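Local coordinates for protein FucU (Bifidobacterium longum subsp. infantis, PDB 3MVK), which probably interconverts sugar anomers and ring forms, acting as an L-fucose mutarotase and D-ribose pyranase, at residues Lys78-Tyr92 against Ser128-Gln140. Sequence-based numbering, arbitrary orientation. Where two conformers were deposited one is given.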
loop_
_atom_site.group_PDB
_atom_site.type_symbol
_atom_site.label_atom_id
_atom_site.label_comp_id
_atom_site.label_asym_id
_atom_site.label_seq_id
_atom_site.Cartn_x
_atom_site.Cartn_y
_atom_site.Cartn_z
ATOM N N LYS G 78 -16.329 11.502 35.693
ATOM C CA LYS G 78 -15.081 11.745 36.409
ATOM C C LYS G 78 -14.676 10.527 37.213
ATOM O O LYS G 78 -15.530 9.828 37.771
ATOM C CB LYS G 78 -15.195 12.990 37.287
ATOM C CG LYS G 78 -15.583 14.207 36.468
ATOM C CD LYS G 78 -15.370 15.525 37.221
ATOM C CE LYS G 78 -16.141 15.561 38.539
ATOM N NZ LYS G 78 -16.192 16.982 39.024
ATOM N N VAL G 79 -13.378 10.272 37.255
ATOM C CA VAL G 79 -12.826 9.185 38.074
ATOM C C VAL G 79 -13.227 9.468 39.531
ATOM O O VAL G 79 -13.094 10.593 39.985
ATOM C CB VAL G 79 -11.316 9.098 37.909
ATOM C CG1 VAL G 79 -10.714 8.080 38.886
ATOM C CG2 VAL G 79 -10.998 8.695 36.455
ATOM N N PRO G 80 -13.774 8.463 40.235
ATOM C CA PRO G 80 -14.180 8.734 41.624
ATOM C C PRO G 80 -13.042 9.372 42.415
ATOM O O PRO G 80 -11.906 8.907 42.336
ATOM C CB PRO G 80 -14.520 7.345 42.160
ATOM C CG PRO G 80 -15.013 6.603 40.949
ATOM C CD PRO G 80 -14.145 7.098 39.807
ATOM N N GLY G 81 -13.337 10.470 43.116
ATOM C CA GLY G 81 -12.311 11.201 43.866
ATOM C C GLY G 81 -11.680 12.378 43.140
ATOM O O GLY G 81 -11.053 13.228 43.766
ATOM N N ASP G 82 -11.821 12.431 41.816
ATOM C CA ASP G 82 -11.309 13.552 41.014
ATOM C C ASP G 82 -12.363 14.664 41.028
ATOM O O ASP G 82 -13.439 14.499 40.460
ATOM C CB ASP G 82 -11.050 13.072 39.582
ATOM C CG ASP G 82 -10.302 14.086 38.726
ATOM O OD1 ASP G 82 -10.049 15.239 39.163
ATOM O OD2 ASP G 82 -9.947 13.710 37.591
ATOM N N THR G 83 -12.068 15.775 41.700
ATOM C CA THR G 83 -13.069 16.822 41.940
ATOM C C THR G 83 -13.029 17.960 40.915
ATOM O O THR G 83 -13.730 18.957 41.092
ATOM C CB THR G 83 -12.913 17.450 43.362
ATOM O OG1 THR G 83 -11.616 18.040 43.470
ATOM C CG2 THR G 83 -13.061 16.393 44.444
ATOM N N VAL G 84 -12.237 17.819 39.844
ATOM C CA VAL G 84 -12.028 18.919 38.875
ATOM C C VAL G 84 -13.365 19.484 38.352
ATOM O O VAL G 84 -14.291 18.745 38.047
ATOM C CB VAL G 84 -11.091 18.490 37.695
ATOM C CG1 VAL G 84 -11.726 17.385 36.876
ATOM C CG2 VAL G 84 -10.707 19.685 36.798
ATOM N N ALA G 85 -13.477 20.808 38.294
ATOM C CA ALA G 85 -14.658 21.426 37.703
ATOM C C ALA G 85 -14.800 21.007 36.233
ATOM O O ALA G 85 -13.785 20.810 35.531
ATOM C CB ALA G 85 -14.545 22.929 37.799
ATOM N N THR G 86 -16.053 20.900 35.783
ATOM C CA THR G 86 -16.364 20.585 34.380
ATOM C C THR G 86 -17.431 21.521 33.778
ATOM O O THR G 86 -18.521 21.076 33.384
ATOM C CB THR G 86 -16.837 19.120 34.236
ATOM O OG1 THR G 86 -18.007 18.915 35.035
ATOM C CG2 THR G 86 -15.723 18.113 34.646
ATOM N N PRO G 87 -17.110 22.819 33.665
ATOM C CA PRO G 87 -18.089 23.747 33.097
ATOM C C PRO G 87 -18.413 23.460 31.624
ATOM O O PRO G 87 -19.493 23.807 31.169
ATOM C CB PRO G 87 -17.397 25.104 33.234
ATOM C CG PRO G 87 -15.942 24.795 33.283
ATOM C CD PRO G 87 -15.893 23.532 34.092
ATOM N N ILE G 88 -17.519 22.789 30.909
ATOM C CA ILE G 88 -17.784 22.531 29.480
ATOM C C ILE G 88 -19.009 21.624 29.282
ATOM O O ILE G 88 -19.636 21.668 28.223
ATOM C CB ILE G 88 -16.556 21.935 28.751
ATOM C CG1 ILE G 88 -16.659 22.211 27.229
ATOM C CG2 ILE G 88 -16.453 20.460 29.046
ATOM C CD1 ILE G 88 -15.370 22.005 26.458
ATOM N N TRP G 89 -19.384 20.854 30.302
ATOM C CA TRP G 89 -20.586 20.023 30.211
ATOM C C TRP G 89 -21.824 20.871 29.970
ATOM O O TRP G 89 -22.682 20.517 29.169
ATOM C CB TRP G 89 -20.773 19.174 31.462
ATOM C CG TRP G 89 -19.691 18.140 31.681
ATOM C CD1 TRP G 89 -18.583 17.901 30.889
ATOM C CD2 TRP G 89 -19.617 17.211 32.764
ATOM N NE1 TRP G 89 -17.842 16.878 31.414
ATOM C CE2 TRP G 89 -18.448 16.430 32.563
ATOM C CE3 TRP G 89 -20.431 16.950 33.884
ATOM C CZ2 TRP G 89 -18.056 15.409 33.445
ATOM C CZ3 TRP G 89 -20.041 15.934 34.766
ATOM C CH2 TRP G 89 -18.859 15.175 34.537
ATOM N N ASP G 90 -21.910 22.018 30.648
ATOM C CA ASP G 90 -23.060 22.908 30.455
ATOM C C ASP G 90 -22.943 23.671 29.141
ATOM O O ASP G 90 -23.957 23.970 28.518
ATOM C CB ASP G 90 -23.210 23.888 31.623
ATOM C CG ASP G 90 -23.784 23.235 32.881
ATOM O OD1 ASP G 90 -24.252 22.061 32.850
ATOM O OD2 ASP G 90 -23.772 23.912 33.926
ATOM N N VAL G 91 -21.718 23.968 28.713
ATOM C CA VAL G 91 -21.516 24.559 27.388
ATOM C C VAL G 91 -22.060 23.598 26.320
ATOM O O VAL G 91 -22.832 23.992 25.432
ATOM C CB VAL G 91 -20.040 24.874 27.128
ATOM C CG1 VAL G 91 -19.805 25.297 25.673
ATOM C CG2 VAL G 91 -19.550 25.957 28.098
ATOM N N TYR G 92 -21.687 22.324 26.435
ATOM C CA TYR G 92 -22.162 21.327 25.478
ATOM C C TYR G 92 -23.689 21.236 25.476
ATOM O O TYR G 92 -24.314 21.159 24.419
ATOM C CB TYR G 92 -21.574 19.948 25.796
ATOM C CG TYR G 92 -20.102 19.781 25.470
ATOM C CD1 TYR G 92 -19.445 20.636 24.560
ATOM C CD2 TYR G 92 -19.371 18.728 26.031
ATOM C CE1 TYR G 92 -18.094 20.447 24.240
ATOM C CE2 TYR G 92 -18.034 18.536 25.714
ATOM C CZ TYR G 92 -17.401 19.400 24.823
ATOM O OH TYR G 92 -16.075 19.186 24.504
ATOM N N SER G 128 -9.247 17.074 19.305
ATOM C CA SER G 128 -9.235 18.526 19.569
ATOM C C SER G 128 -8.044 18.899 20.414
ATOM O O SER G 128 -7.263 18.045 20.855
ATOM C CB SER G 128 -10.507 19.003 20.292
ATOM O OG SER G 128 -10.456 18.741 21.690
ATOM N N GLY G 129 -7.910 20.203 20.634
ATOM C CA GLY G 129 -6.930 20.699 21.590
ATOM C C GLY G 129 -7.532 21.162 22.895
ATOM O O GLY G 129 -6.879 21.892 23.635
ATOM N N GLU G 130 -8.755 20.718 23.182
ATOM C CA GLU G 130 -9.489 21.157 24.362
ATOM C C GLU G 130 -8.693 20.893 25.642
ATOM O O GLU G 130 -8.350 19.747 25.948
ATOM C CB GLU G 130 -10.872 20.489 24.422
ATOM C CG GLU G 130 -11.688 20.900 25.672
ATOM C CD GLU G 130 -11.818 22.413 25.797
ATOM O OE1 GLU G 130 -12.257 23.054 24.809
ATOM O OE2 GLU G 130 -11.458 22.958 26.870
ATOM N N SER G 131 -8.357 21.962 26.359
ATOM C CA SER G 131 -7.503 21.813 27.536
ATOM C C SER G 131 -8.269 21.351 28.770
ATOM O O SER G 131 -7.671 20.823 29.705
ATOM C CB SER G 131 -6.741 23.106 27.823
ATOM O OG SER G 131 -7.637 24.158 28.084
ATOM N N ALA G 132 -9.583 21.527 28.782
ATOM C CA ALA G 132 -10.370 21.025 29.922
ATOM C C ALA G 132 -10.380 19.491 29.990
ATOM O O ALA G 132 -10.445 18.809 28.951
ATOM C CB ALA G 132 -11.779 21.564 29.870
ATOM N N GLN G 133 -10.289 18.949 31.208
ATOM C CA GLN G 133 -10.501 17.518 31.400
ATOM C C GLN G 133 -11.981 17.128 31.329
ATOM O O GLN G 133 -12.896 17.952 31.547
ATOM C CB GLN G 133 -9.920 17.024 32.723
ATOM C CG GLN G 133 -8.415 16.762 32.706
ATOM C CD GLN G 133 -7.962 16.255 34.055
ATOM O OE1 GLN G 133 -7.889 17.022 35.019
ATOM N NE2 GLN G 133 -7.695 14.952 34.146
ATOM N N TYR G 134 -12.187 15.846 31.040
ATOM C CA TYR G 134 -13.515 15.264 30.822
ATOM C C TYR G 134 -14.354 16.041 29.811
ATOM O O TYR G 134 -15.561 16.170 29.980
ATOM C CB TYR G 134 -14.258 15.080 32.157
ATOM C CG TYR G 134 -13.439 14.290 33.156
ATOM C CD1 TYR G 134 -13.362 12.889 33.073
ATOM C CD2 TYR G 134 -12.740 14.931 34.183
ATOM C CE1 TYR G 134 -12.609 12.149 33.983
ATOM C CE2 TYR G 134 -11.989 14.193 35.117
ATOM C CZ TYR G 134 -11.940 12.810 35.019
ATOM O OH TYR G 134 -11.204 12.091 35.927
ATOM N N ALA G 135 -13.701 16.542 28.759
ATOM C CA ALA G 135 -14.397 17.283 27.685
ATOM C C ALA G 135 -14.639 16.407 26.452
ATOM O O ALA G 135 -15.023 16.903 25.384
ATOM C CB ALA G 135 -13.615 18.534 27.319
ATOM N N ASN G 136 -14.432 15.105 26.605
ATOM C CA ASN G 136 -14.743 14.149 25.524
ATOM C C ASN G 136 -16.220 14.061 25.300
ATOM O O ASN G 136 -16.987 14.123 26.260
ATOM C CB ASN G 136 -14.224 12.767 25.887
ATOM C CG ASN G 136 -12.790 12.810 26.308
ATOM O OD1 ASN G 136 -12.437 12.464 27.449
ATOM N ND2 ASN G 136 -11.958 13.234 25.419
ATOM N N LEU G 137 -16.640 13.917 24.051
ATOM C CA LEU G 137 -18.065 13.797 23.778
ATOM C C LEU G 137 -18.292 12.874 22.604
ATOM O O LEU G 137 -17.763 13.119 21.515
ATOM C CB LEU G 137 -18.676 15.182 23.519
ATOM C CG LEU G 137 -20.203 15.320 23.459
ATOM C CD1 LEU G 137 -20.852 15.113 24.827
ATOM C CD2 LEU G 137 -20.585 16.686 22.892
ATOM N N ILE G 138 -19.046 11.800 22.846
ATOM C CA ILE G 138 -19.499 10.901 21.755
ATOM C C ILE G 138 -20.829 11.400 21.221
ATOM O O ILE G 138 -21.728 11.697 22.010
ATOM C CB ILE G 138 -19.655 9.438 22.221
ATOM C CG1 ILE G 138 -18.395 8.974 22.988
ATOM C CG2 ILE G 138 -19.943 8.512 21.002
ATOM C CD1 ILE G 138 -18.428 7.492 23.497
ATOM N N LEU G 139 -20.959 11.498 19.892
ATOM C CA LEU G 139 -22.203 11.941 19.252
ATOM C C LEU G 139 -22.702 10.835 18.340
ATOM O O LEU G 139 -21.895 10.251 17.606
ATOM C CB LEU G 139 -21.960 13.172 18.394
ATOM C CG LEU G 139 -21.503 14.447 19.111
ATOM C CD1 LEU G 139 -21.401 15.552 18.081
ATOM C CD2 LEU G 139 -22.528 14.815 20.189
ATOM N N GLN G 140 -23.998 10.530 18.404
ATOM C CA GLN G 140 -24.597 9.511 17.535
ATOM C C GLN G 140 -25.500 10.166 16.499
ATOM O O GLN G 140 -26.377 10.971 16.837
ATOM C CB GLN G 140 -25.426 8.516 18.353
ATOM C CG GLN G 140 -25.952 7.356 17.512
ATOM C CD GLN G 140 -26.458 6.233 18.379
ATOM O OE1 GLN G 140 -25.696 5.642 19.154
ATOM N NE2 GLN G 140 -27.748 5.917 18.257
HETATM O O HOH W 1 -8.015 16.715 37.737
HETATM O O HOH W 2 -13.217 20.269 32.765
#
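Tyr-134 reaches into the loop that precedes the helix and lays its ring flat against Lys-78, whose CA sits over one face, 3.8 Å from the ring centroid, in a CH-pi contact. The lysine side chain crosses the ring at about a right angle, Lys-78 CG passing 3.7 Å from Tyr-134 CD2, before bending away so that NZ ties down the carbonyl of Val-84. At the rim of the ring, in its plane, Val-84 CG1 touches Tyr-134 CE2. The phenol oxygen works both ways. Tyr-134 OH takes a nearly straight bond from Val-79 N at 3.1 Å. In turn, Tyr-134 OH donates to Asp-82 OD2 at 2.6 Å, meeting the anti side of the carboxylate. A phenylalanine in place of Tyr-134 would probably still pack on Lys-78 but would leave the Val-79 amide and Asp-82 without the hydroxyl that joins them.

The backbone carbonyl of Tyr-134 is used too. Trp-89 lies alongside the tyrosine, pointing the same way, and Trp-89 NE1 donates to Tyr-134 O at 2.8 Å, the acceptor lying practically in the indole plane. One turn along the helix, Tyr-92 OH is directed to a lone pair of Ala-135 O, 2.7 Å away and in the carbonyl plane. Its ring is sandwiched, Ile-88 CG1 on one face and Leu-137 CD2 on the other. With CG1 of Ile-88 anti to its backbone N (chi1 -157°), CD1 ends against the carboxylate of Glu-130, which itself accepts from Gly-52 N.

Tyr-68 of the second subunit bonds both Asp-82 OD2 and Gln-133 NE2, and a glycerol, probably from the crystallisation liquor, is held by Tyr-134 N, Gln-133 and Asn-136. A pocket completed at a subunit interface is consistent with the sugar-binding site of the RbsD/FucU family, here at the entry to strand 137-140.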